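Local atomic coordinates of uncharacterized conserved protein YndB, AHSA1/START domain (Micromonospora chersina, PDB entry 6V04), a protein that is of unknown function but belongs to the START/Bet v1-like superfamily and probably takes part in the biosynthesis of the enediyne antibiotic dynemicin. Residues A[12-17]-A[117-122]; A[54-59]-A[64-69]; A[163-168]-A[208-213]; A[248-251]-A[257-260]. One frame throughout, in Å; residues are numbered along the deposited sequence.

Contact 1: residues A[12-17]-A[117-122]; sequences DWVRVM and SEVAQL
Val14 and Val119 run alongside each other with their side chains pointing in opposite senses where the first strand of a helix-grip, Bet v1-like domain meets the opening turns of its long helix, 116-139. In this fold a long helix packs against a curved antiparallel sheet, and at this border three branched aliphatic side chains do the work. Val14 presents a single methyl. With CG1 anti to the backbone N (chi1 171°), CG2 is left to meet the helix, and it lies 3.9 Å from CG1 of Val119, flank against flank. The same CG2 is 4.2 Å from CD2 of Leu122, almost one helical turn further on, and thereby touches two residues of one helical flank. Sheet bonding keeps Val14 in place, since its backbone pairs with Asp109 of strand 103-110. The neighbouring loop is tied down by polar groups: OD2 of Asp12 accepts from the backbone N of Cys111, and Arg114 NH2 donates to Asp12 O. Further along the strand, Val16 continues the packing against the helix at Trp126 and Leu127. At the loop end the contact thins out to a single approach, CG2 of Val119 standing 4.4 Å from CA of Asp12.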
# COMPACT_ATOMS: atom_id res chain seq x y z
N ASP A 12 3.64 17.66 2.15
CA ASP A 12 3.03 16.39 1.77
C ASP A 12 3.18 16.06 0.30
O ASP A 12 2.93 14.92 -0.09
CB ASP A 12 1.54 16.40 2.12
CG ASP A 12 0.78 17.45 1.33
OD1 ASP A 12 0.88 18.64 1.69
OD2 ASP A 12 0.11 17.07 0.34
N TRP A 13 3.60 17.02 -0.53
CA TRP A 13 3.47 16.92 -1.98
C TRP A 13 4.68 16.22 -2.57
O TRP A 13 5.78 16.78 -2.62
CB TRP A 13 3.30 18.33 -2.54
CG TRP A 13 3.19 18.45 -4.00
CD1 TRP A 13 2.99 17.47 -4.92
CD2 TRP A 13 3.29 19.67 -4.73
NE1 TRP A 13 2.95 18.02 -6.19
CE2 TRP A 13 3.13 19.37 -6.09
CE3 TRP A 13 3.50 21.00 -4.35
CZ2 TRP A 13 3.17 20.35 -7.08
CZ3 TRP A 13 3.54 21.97 -5.33
CH2 TRP A 13 3.38 21.63 -6.68
N VAL A 14 4.48 14.99 -3.03
CA VAL A 14 5.54 14.22 -3.66
C VAL A 14 5.52 14.50 -5.15
O VAL A 14 4.46 14.44 -5.79
CB VAL A 14 5.37 12.72 -3.37
CG1 VAL A 14 6.33 11.92 -4.20
CG2 VAL A 14 5.59 12.48 -1.88
N ARG A 15 6.68 14.82 -5.71
CA ARG A 15 6.83 15.10 -7.14
C ARG A 15 7.98 14.26 -7.66
O ARG A 15 9.10 14.35 -7.14
CB ARG A 15 7.10 16.58 -7.39
CG ARG A 15 5.96 17.48 -7.06
CD ARG A 15 6.47 18.87 -6.70
NE ARG A 15 6.55 19.01 -5.25
CZ ARG A 15 7.50 19.66 -4.59
NH1 ARG A 15 8.49 20.26 -5.24
NH2 ARG A 15 7.45 19.71 -3.27
N VAL A 16 7.71 13.44 -8.67
CA VAL A 16 8.71 12.56 -9.27
C VAL A 16 8.60 12.72 -10.78
O VAL A 16 7.52 12.95 -11.33
CB VAL A 16 8.52 11.09 -8.84
CG1 VAL A 16 9.25 10.15 -9.77
CG2 VAL A 16 9.00 10.90 -7.41
N MET A 17 9.74 12.61 -11.46
CA MET A 17 9.79 12.74 -12.91
C MET A 17 10.66 11.64 -13.49
O MET A 17 11.58 11.13 -12.84
CB MET A 17 10.36 14.12 -13.35
CG MET A 17 9.52 15.32 -12.99
SD MET A 17 9.75 15.90 -11.29
CE MET A 17 9.28 17.62 -11.45
N SER A 117 6.62 11.26 8.02
CA SER A 117 7.22 9.92 8.04
C SER A 117 6.83 9.10 6.81
O SER A 117 7.51 8.12 6.51
CB SER A 117 6.79 9.18 9.31
OG SER A 117 5.39 9.00 9.35
N GLU A 118 5.76 9.47 6.11
CA GLU A 118 5.30 8.75 4.93
C GLU A 118 5.94 9.25 3.64
O GLU A 118 5.97 8.50 2.66
CB GLU A 118 3.78 8.88 4.78
CG GLU A 118 2.98 7.70 5.28
CD GLU A 118 1.50 7.86 5.00
OE1 GLU A 118 1.12 7.93 3.81
OE2 GLU A 118 0.71 7.94 5.97
N VAL A 119 6.44 10.48 3.63
CA VAL A 119 6.80 11.13 2.37
C VAL A 119 7.95 10.39 1.69
O VAL A 119 7.92 10.16 0.48
CB VAL A 119 7.14 12.61 2.61
CG1 VAL A 119 7.72 13.24 1.35
CG2 VAL A 119 5.90 13.37 3.06
N ALA A 120 8.98 10.04 2.46
CA ALA A 120 10.15 9.41 1.86
C ALA A 120 9.79 8.07 1.22
O ALA A 120 10.23 7.76 0.10
CB ALA A 120 11.24 9.22 2.91
N GLN A 121 9.00 7.26 1.92
CA GLN A 121 8.57 5.98 1.36
C GLN A 121 7.79 6.19 0.07
O GLN A 121 7.93 5.41 -0.89
CB GLN A 121 7.71 5.22 2.37
CG GLN A 121 8.48 4.53 3.48
CD GLN A 121 7.55 4.01 4.57
OE1 GLN A 121 7.06 2.89 4.50
NE2 GLN A 121 7.30 4.84 5.58
N LEU A 122 6.94 7.21 0.04
CA LEU A 122 6.11 7.44 -1.13
C LEU A 122 6.94 7.93 -2.31
O LEU A 122 6.70 7.53 -3.46
CB LEU A 122 5.00 8.44 -0.78
CG LEU A 122 3.83 8.54 -1.74
CD1 LEU A 122 3.23 7.17 -2.04
CD2 LEU A 122 2.78 9.45 -1.14

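Contact 2: residues A[54-59]-A[64-69]; sequences TRVDFG and FDIEVD
A beta hairpin, strands 53-57 and 63-72, sets Thr54, Arg55 and Val56 opposite Ile66, Asp65 and Phe64. Thr54 with Ile66 and Val56 with Phe64 are hydrogen-bonded pairs, the shortest bond being Ile66 N to Thr54 O at 2.8 Å. On their shared face, CG1 of Val56 lies 3.9 Å from both Phe64 CB and Ile66 CD1. Beyond the strand, Phe58 turns its ring back, CE2 reaching CD1 of Phe64 at 3.7 Å, edge against edge. Phe64 also stacks on Trp81. An alanine in place of Phe58 would probably open a gap beside the CD1-CE1 edge of Phe64 and leave that ring freer to shift. On the other face Arg55, in the conformer described, has CG anti to the backbone N (chi1 -172°) and extends past Asp65, whose OD1 touches CG and makes a long salt bridge to NE at 3.9 Å. Its NH1 is held by Asp57 OD2 at 2.9 Å, while Asp57 OD1 accepts from Gly59 N in an Asx turn. One face is mainly apolar, with Thr54 OG1 bonded to Ala46 O; on the other, Arg55 also meets the Phe63 ring, and Asp65 would probably help Asp57 balance its charge.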
# COMPACT_ATOMS: atom_id res chain seq x y z
N THR A 54 -12.37 3.22 -10.89
CA THR A 54 -11.70 1.99 -11.27
C THR A 54 -10.84 1.54 -10.09
O THR A 54 -10.92 2.08 -8.98
CB THR A 54 -10.90 2.18 -12.57
OG1 THR A 54 -10.40 0.92 -13.03
CG2 THR A 54 -9.75 3.15 -12.40
N ARG A 55 -9.98 0.55 -10.34
CA ARG A 55 -9.20 -0.09 -9.29
C ARG A 55 -7.94 -0.66 -9.91
O ARG A 55 -8.00 -1.26 -10.98
CB ARG A 55 -10.04 -1.21 -8.64
CG ARG A 55 -9.46 -1.87 -7.41
CD ARG A 55 -10.45 -2.93 -6.94
NE ARG A 55 -10.06 -3.66 -5.75
CZ ARG A 55 -9.20 -4.68 -5.73
NH1 ARG A 55 -8.61 -5.07 -6.85
NH2 ARG A 55 -8.93 -5.30 -4.59
N VAL A 56 -6.80 -0.49 -9.23
CA VAL A 56 -5.55 -1.10 -9.67
C VAL A 56 -5.10 -2.08 -8.60
O VAL A 56 -5.15 -1.78 -7.40
CB VAL A 56 -4.46 -0.06 -9.98
CG1 VAL A 56 -4.03 0.70 -8.73
CG2 VAL A 56 -3.27 -0.76 -10.62
N ASP A 57 -4.72 -3.27 -9.04
CA ASP A 57 -4.37 -4.38 -8.16
C ASP A 57 -2.96 -4.83 -8.52
O ASP A 57 -2.66 -5.00 -9.70
CB ASP A 57 -5.38 -5.51 -8.35
CG ASP A 57 -5.27 -6.56 -7.29
OD1 ASP A 57 -4.21 -7.21 -7.21
OD2 ASP A 57 -6.25 -6.72 -6.53
N PHE A 58 -2.11 -5.00 -7.51
CA PHE A 58 -0.71 -5.35 -7.76
C PHE A 58 -0.45 -6.84 -7.69
O PHE A 58 0.67 -7.27 -7.99
CB PHE A 58 0.19 -4.57 -6.82
CG PHE A 58 0.02 -3.09 -6.97
CD1 PHE A 58 0.48 -2.46 -8.12
CD2 PHE A 58 -0.67 -2.36 -6.04
CE1 PHE A 58 0.29 -1.11 -8.30
CE2 PHE A 58 -0.85 -0.99 -6.20
CZ PHE A 58 -0.38 -0.38 -7.35
N GLY A 59 -1.45 -7.64 -7.35
CA GLY A 59 -1.33 -9.08 -7.41
C GLY A 59 -0.79 -9.72 -6.16
O GLY A 59 -0.61 -10.96 -6.14
N PHE A 64 -5.29 -0.04 -5.00
CA PHE A 64 -5.89 1.28 -4.76
C PHE A 64 -7.26 1.31 -5.40
O PHE A 64 -7.45 0.85 -6.54
CB PHE A 64 -5.10 2.45 -5.38
CG PHE A 64 -3.76 2.72 -4.76
CD1 PHE A 64 -2.63 2.09 -5.24
CD2 PHE A 64 -3.61 3.70 -3.78
CE1 PHE A 64 -1.39 2.36 -4.72
CE2 PHE A 64 -2.37 3.98 -3.26
CZ PHE A 64 -1.26 3.32 -3.73
N ASP A 65 -8.23 1.88 -4.68
CA ASP A 65 -9.49 2.29 -5.29
C ASP A 65 -9.32 3.69 -5.88
O ASP A 65 -8.80 4.58 -5.21
CB ASP A 65 -10.62 2.31 -4.25
CG ASP A 65 -11.06 0.92 -3.81
OD1 ASP A 65 -10.88 -0.04 -4.58
OD2 ASP A 65 -11.60 0.81 -2.69
N ILE A 66 -9.77 3.88 -7.13
CA ILE A 66 -9.48 5.09 -7.90
C ILE A 66 -10.78 5.75 -8.35
O ILE A 66 -11.71 5.09 -8.80
CB ILE A 66 -8.62 4.76 -9.14
CG1 ILE A 66 -7.31 4.08 -8.72
CG2 ILE A 66 -8.35 6.05 -9.94
CD1 ILE A 66 -6.50 3.53 -9.88
N GLU A 67 -10.81 7.08 -8.27
CA GLU A 67 -11.84 7.90 -8.89
C GLU A 67 -11.14 8.85 -9.86
O GLU A 67 -10.27 9.62 -9.44
CB GLU A 67 -12.64 8.68 -7.86
CG GLU A 67 -13.47 7.82 -6.92
CD GLU A 67 -14.75 7.33 -7.56
OE1 GLU A 67 -15.03 7.71 -8.72
OE2 GLU A 67 -15.49 6.57 -6.90
N VAL A 68 -11.51 8.80 -11.13
CA VAL A 68 -10.79 9.52 -12.18
C VAL A 68 -11.51 10.83 -12.45
O VAL A 68 -12.71 10.86 -12.73
CB VAL A 68 -10.68 8.68 -13.46
CG1 VAL A 68 -10.03 9.50 -14.58
CG2 VAL A 68 -9.90 7.38 -13.20
N ASP A 69 -10.75 11.92 -12.39
CA ASP A 69 -11.31 13.24 -12.62
C ASP A 69 -11.15 13.70 -14.05
O ASP A 69 -12.10 14.24 -14.63
CB ASP A 69 -10.67 14.26 -11.68
CG ASP A 69 -11.10 14.04 -10.24
OD1 ASP A 69 -12.31 13.87 -10.01
OD2 ASP A 69 -10.22 13.99 -9.36

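Contact 3: residues A[163-168]-A[208-213]; sequences HPLREE and RALTFA
Leu165 packs its branched tip on the start of strand 209-214, beside a classic beta bulge at Arg208 and Ala209. The strand belongs to the second antiparallel sheet of the chain, and the loop 163-168 crosses its end before helix 170-173. From the loop side Leu165 carries the contact, which makes it a worked example of a loop packing on a strand end. Its CB points at the strand. From there CG continues anti to the carbonyl carbon (chi1 -62°), which carries the fork of the side chain onto the bulge. The two methyls then part. CD1 settles in van der Waals contact with the peptide group between the bulge residues, 3.7 Å from Arg208 O and equally 3.7 Å from Ala209 N. CD2 turns along the strand and finds CB of Leu210 at 4.1 Å. The two leucines cross at a slant, with Leu210 touching by its root while its side chain also packs on Trp202 and Leu174. The loop itself is secured by polar contacts: Leu165 shares a backbone hydrogen bond with Glu207, and Arg166 NE forms a salt bridge with the Glu207 carboxylate. Within the loop, CB of His163 lies over one face of the Arg166 guanidinium, and ND1 of His163 accepts from Leu165 N at 3.1 Å, almost straight at 166° and in the imidazole plane.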
# COMPACT_ATOMS: atom_id res chain seq x y z
N HIS A 163 -9.41 4.96 21.21
CA HIS A 163 -8.10 4.93 20.60
C HIS A 163 -7.68 3.48 20.39
O HIS A 163 -7.93 2.64 21.27
CB HIS A 163 -7.08 5.67 21.49
CG HIS A 163 -5.78 5.98 20.81
ND1 HIS A 163 -4.88 5.01 20.44
CD2 HIS A 163 -5.22 7.16 20.47
CE1 HIS A 163 -3.83 5.57 19.87
NE2 HIS A 163 -4.01 6.88 19.88
N PRO A 164 -7.04 3.15 19.26
CA PRO A 164 -6.75 1.73 18.95
C PRO A 164 -5.61 1.13 19.77
O PRO A 164 -5.47 -0.11 19.77
CB PRO A 164 -6.38 1.77 17.46
CG PRO A 164 -5.88 3.18 17.26
CD PRO A 164 -6.77 4.01 18.10
N LEU A 165 -4.77 1.93 20.42
CA LEU A 165 -3.57 1.41 21.07
C LEU A 165 -3.69 1.46 22.58
O LEU A 165 -2.93 2.15 23.27
CB LEU A 165 -2.32 2.15 20.57
CG LEU A 165 -2.08 1.99 19.07
CD1 LEU A 165 -0.77 2.67 18.67
CD2 LEU A 165 -2.07 0.51 18.67
N ARG A 166 -4.65 0.71 23.11
CA ARG A 166 -4.85 0.54 24.54
C ARG A 166 -5.00 -0.95 24.82
O ARG A 166 -5.54 -1.68 24.00
CB ARG A 166 -6.10 1.25 25.03
CG ARG A 166 -6.08 2.77 24.82
CD ARG A 166 -7.45 3.33 25.09
NE ARG A 166 -7.50 4.79 24.95
CZ ARG A 166 -8.61 5.47 24.70
NH1 ARG A 166 -9.77 4.84 24.58
NH2 ARG A 166 -8.55 6.79 24.58
N GLU A 167 -4.53 -1.38 25.99
CA GLU A 167 -4.66 -2.80 26.28
C GLU A 167 -6.12 -3.22 26.19
O GLU A 167 -6.42 -4.34 25.74
CB GLU A 167 -4.09 -3.13 27.66
CG GLU A 167 -2.57 -3.31 27.67
CD GLU A 167 -2.07 -4.46 26.80
OE1 GLU A 167 -2.90 -5.23 26.27
OE2 GLU A 167 -0.84 -4.60 26.64
N GLU A 168 -7.03 -2.33 26.57
CA GLU A 168 -8.45 -2.64 26.59
C GLU A 168 -9.16 -2.40 25.26
O GLU A 168 -10.36 -2.67 25.17
CB GLU A 168 -9.14 -1.84 27.70
CG GLU A 168 -9.31 -0.35 27.46
CD GLU A 168 -8.16 0.49 27.99
OE1 GLU A 168 -7.07 -0.06 28.27
OE2 GLU A 168 -8.36 1.72 28.14
N ARG A 208 0.50 5.28 21.65
CA ARG A 208 1.69 5.72 20.92
C ARG A 208 2.10 4.69 19.87
O ARG A 208 2.12 4.99 18.66
CB ARG A 208 2.86 5.96 21.89
CG ARG A 208 2.62 7.01 22.99
CD ARG A 208 2.61 8.41 22.43
NE ARG A 208 2.46 9.43 23.47
CZ ARG A 208 1.29 9.89 23.92
NH1 ARG A 208 0.15 9.42 23.43
NH2 ARG A 208 1.27 10.83 24.85
N ALA A 209 2.41 3.46 20.30
CA ALA A 209 3.02 2.50 19.40
C ALA A 209 2.87 1.11 19.98
O ALA A 209 2.80 0.93 21.20
CB ALA A 209 4.50 2.82 19.17
N LEU A 210 2.84 0.13 19.08
CA LEU A 210 2.70 -1.28 19.43
C LEU A 210 3.65 -2.06 18.54
O LEU A 210 3.63 -1.88 17.32
CB LEU A 210 1.26 -1.75 19.23
CG LEU A 210 1.01 -3.26 19.20
CD1 LEU A 210 1.34 -3.88 20.54
CD2 LEU A 210 -0.42 -3.53 18.81
N THR A 211 4.48 -2.92 19.14
CA THR A 211 5.31 -3.81 18.35
C THR A 211 5.10 -5.23 18.83
O THR A 211 4.81 -5.49 20.00
CB THR A 211 6.80 -3.44 18.41
OG1 THR A 211 7.28 -3.50 19.75
CG2 THR A 211 7.01 -2.04 17.89
N PHE A 212 5.22 -6.16 17.89
CA PHE A 212 5.21 -7.58 18.22
C PHE A 212 5.76 -8.34 17.03
O PHE A 212 5.92 -7.80 15.94
CB PHE A 212 3.81 -8.08 18.62
CG PHE A 212 2.74 -7.87 17.59
CD1 PHE A 212 2.49 -8.81 16.62
CD2 PHE A 212 1.96 -6.72 17.60
CE1 PHE A 212 1.50 -8.61 15.67
CE2 PHE A 212 0.98 -6.51 16.66
CZ PHE A 212 0.74 -7.46 15.69
N ALA A 213 6.04 -9.62 17.27
CA ALA A 213 6.57 -10.51 16.25
C ALA A 213 5.55 -11.60 16.00
O ALA A 213 4.82 -12.00 16.91
CB ALA A 213 7.89 -11.12 16.70

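Contact 4: residues A[248-251]-A[257-260]; sequences LGLS and TLRH
Leu248, Leu250 and Leu258 share one first torsion, CG anti to the carbonyl carbon (chi1 -65°, -64° and -75°), and in each the second torsion sets CD1 anti to CA, at the far end of an extended chain. That common shape lets three methyls meet although the backbones stand well apart, the nearest CA atoms, those of Leu248 and Leu258, being 10.2 Å apart. Leu248 CD1 lies 4.0 Å from Leu258 CD1, on a side chain that crosses at a slant, and Leu250 CD1 lies 4.1 Å from it, on one that crosses at about a right angle. Gly249, at positive phi, provides the turn between the two loop leucines, both of which still point at the helix. The site is the entry to the long C-terminal helix, 252-277, of the second half of the chain, whose sheet repeats the strand order of the first, consistent with a second Bet v1-like domain. Ser251 is its N-cap, with OG accepting from the backbone N of Gln254, while Glu255 OE2 accepts from Leu250 N. Outside the trio, Leu258 also packs on Ile216 and Leu248 on Ala219. The next helical residue, Arg259, leads its guanidinium away from the leucines, to a salt bridge with Asp62 and to the carbonyl oxygens of Asp60, Arg148 and Glu150. Gln149, seen to bind magnesium, has its side chain about 10 Å from that of Leu248, so the two do not touch. The contact is purely apolar: its methyls probably contribute by burial, while directional bonds come from the serine cap and the Glu255 carboxylate.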
# COMPACT_ATOMS: atom_id res chain seq x y z
N LEU A 248 12.17 -15.28 5.13
CA LEU A 248 11.67 -16.45 5.84
C LEU A 248 12.38 -17.74 5.46
O LEU A 248 12.21 -18.73 6.18
CB LEU A 248 10.17 -16.60 5.58
CG LEU A 248 9.29 -15.47 6.12
CD1 LEU A 248 7.85 -15.72 5.74
CD2 LEU A 248 9.42 -15.34 7.62
N GLY A 249 13.15 -17.77 4.38
CA GLY A 249 13.80 -19.01 4.00
C GLY A 249 12.84 -20.08 3.53
O GLY A 249 13.14 -21.28 3.66
N LEU A 250 11.70 -19.68 3.00
CA LEU A 250 10.70 -20.58 2.45
C LEU A 250 10.69 -20.45 0.93
O LEU A 250 11.40 -19.61 0.35
CB LEU A 250 9.32 -20.29 3.07
CG LEU A 250 9.20 -20.52 4.57
CD1 LEU A 250 7.87 -20.02 5.07
CD2 LEU A 250 9.36 -21.99 4.90
N SER A 251 9.88 -21.27 0.27
CA SER A 251 9.77 -21.14 -1.17
C SER A 251 9.15 -19.80 -1.51
O SER A 251 8.41 -19.21 -0.71
CB SER A 251 8.94 -22.27 -1.77
OG SER A 251 7.56 -22.08 -1.52
N THR A 257 2.43 -16.10 -0.77
CA THR A 257 1.09 -16.41 -0.29
C THR A 257 0.88 -15.88 1.12
O THR A 257 -0.16 -15.30 1.44
CB THR A 257 0.86 -17.92 -0.38
OG1 THR A 257 0.92 -18.33 -1.75
CG2 THR A 257 -0.49 -18.29 0.18
N LEU A 258 1.88 -16.07 2.00
CA LEU A 258 1.78 -15.51 3.34
C LEU A 258 1.64 -13.99 3.28
O LEU A 258 0.78 -13.43 3.96
CB LEU A 258 3.01 -15.89 4.16
CG LEU A 258 3.02 -17.34 4.65
CD1 LEU A 258 4.44 -17.74 5.01
CD2 LEU A 258 2.08 -17.53 5.84
N ARG A 259 2.48 -13.32 2.49
CA ARG A 259 2.42 -11.86 2.41
C ARG A 259 1.03 -11.41 1.96
O ARG A 259 0.43 -10.50 2.55
CB ARG A 259 3.50 -11.35 1.47
CG ARG A 259 3.62 -9.83 1.42
CD ARG A 259 2.71 -9.18 0.41
NE ARG A 259 3.03 -7.74 0.39
CZ ARG A 259 2.18 -6.76 0.19
NH1 ARG A 259 0.91 -6.96 -0.08
NH2 ARG A 259 2.63 -5.50 0.26
N HIS A 260 0.50 -12.05 0.91
CA HIS A 260 -0.82 -11.71 0.39
C HIS A 260 -1.90 -11.92 1.45
O HIS A 260 -2.76 -11.06 1.66
CB HIS A 260 -1.06 -12.55 -0.86
CG HIS A 260 -2.19 -12.09 -1.72
ND1 HIS A 260 -2.16 -12.19 -3.09
CD2 HIS A 260 -3.38 -11.53 -1.41
CE1 HIS A 260 -3.29 -11.73 -3.59
NE2 HIS A 260 -4.05 -11.33 -2.59

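Followed from the N terminus, the chain first enters contact 1, whose loop of about a hundred residues closes only when the first strand meets helix 116-139. Contact 2 falls within that span as a short hairpin closure, and both contacts reach the same sheet. The chain then passes into its second sheet. Contact 3 closes a loop of some forty residues, tying the segment after strand 151-157 to strand 209-214, and contact 4 follows in series as a local closure at the start of the C-terminal helix. None of the four cross. Contacts 2 and 4, far apart in sequence, touch by packing, Gly59 O lying 3.6 Å from His260 ND1, where the two halves meet.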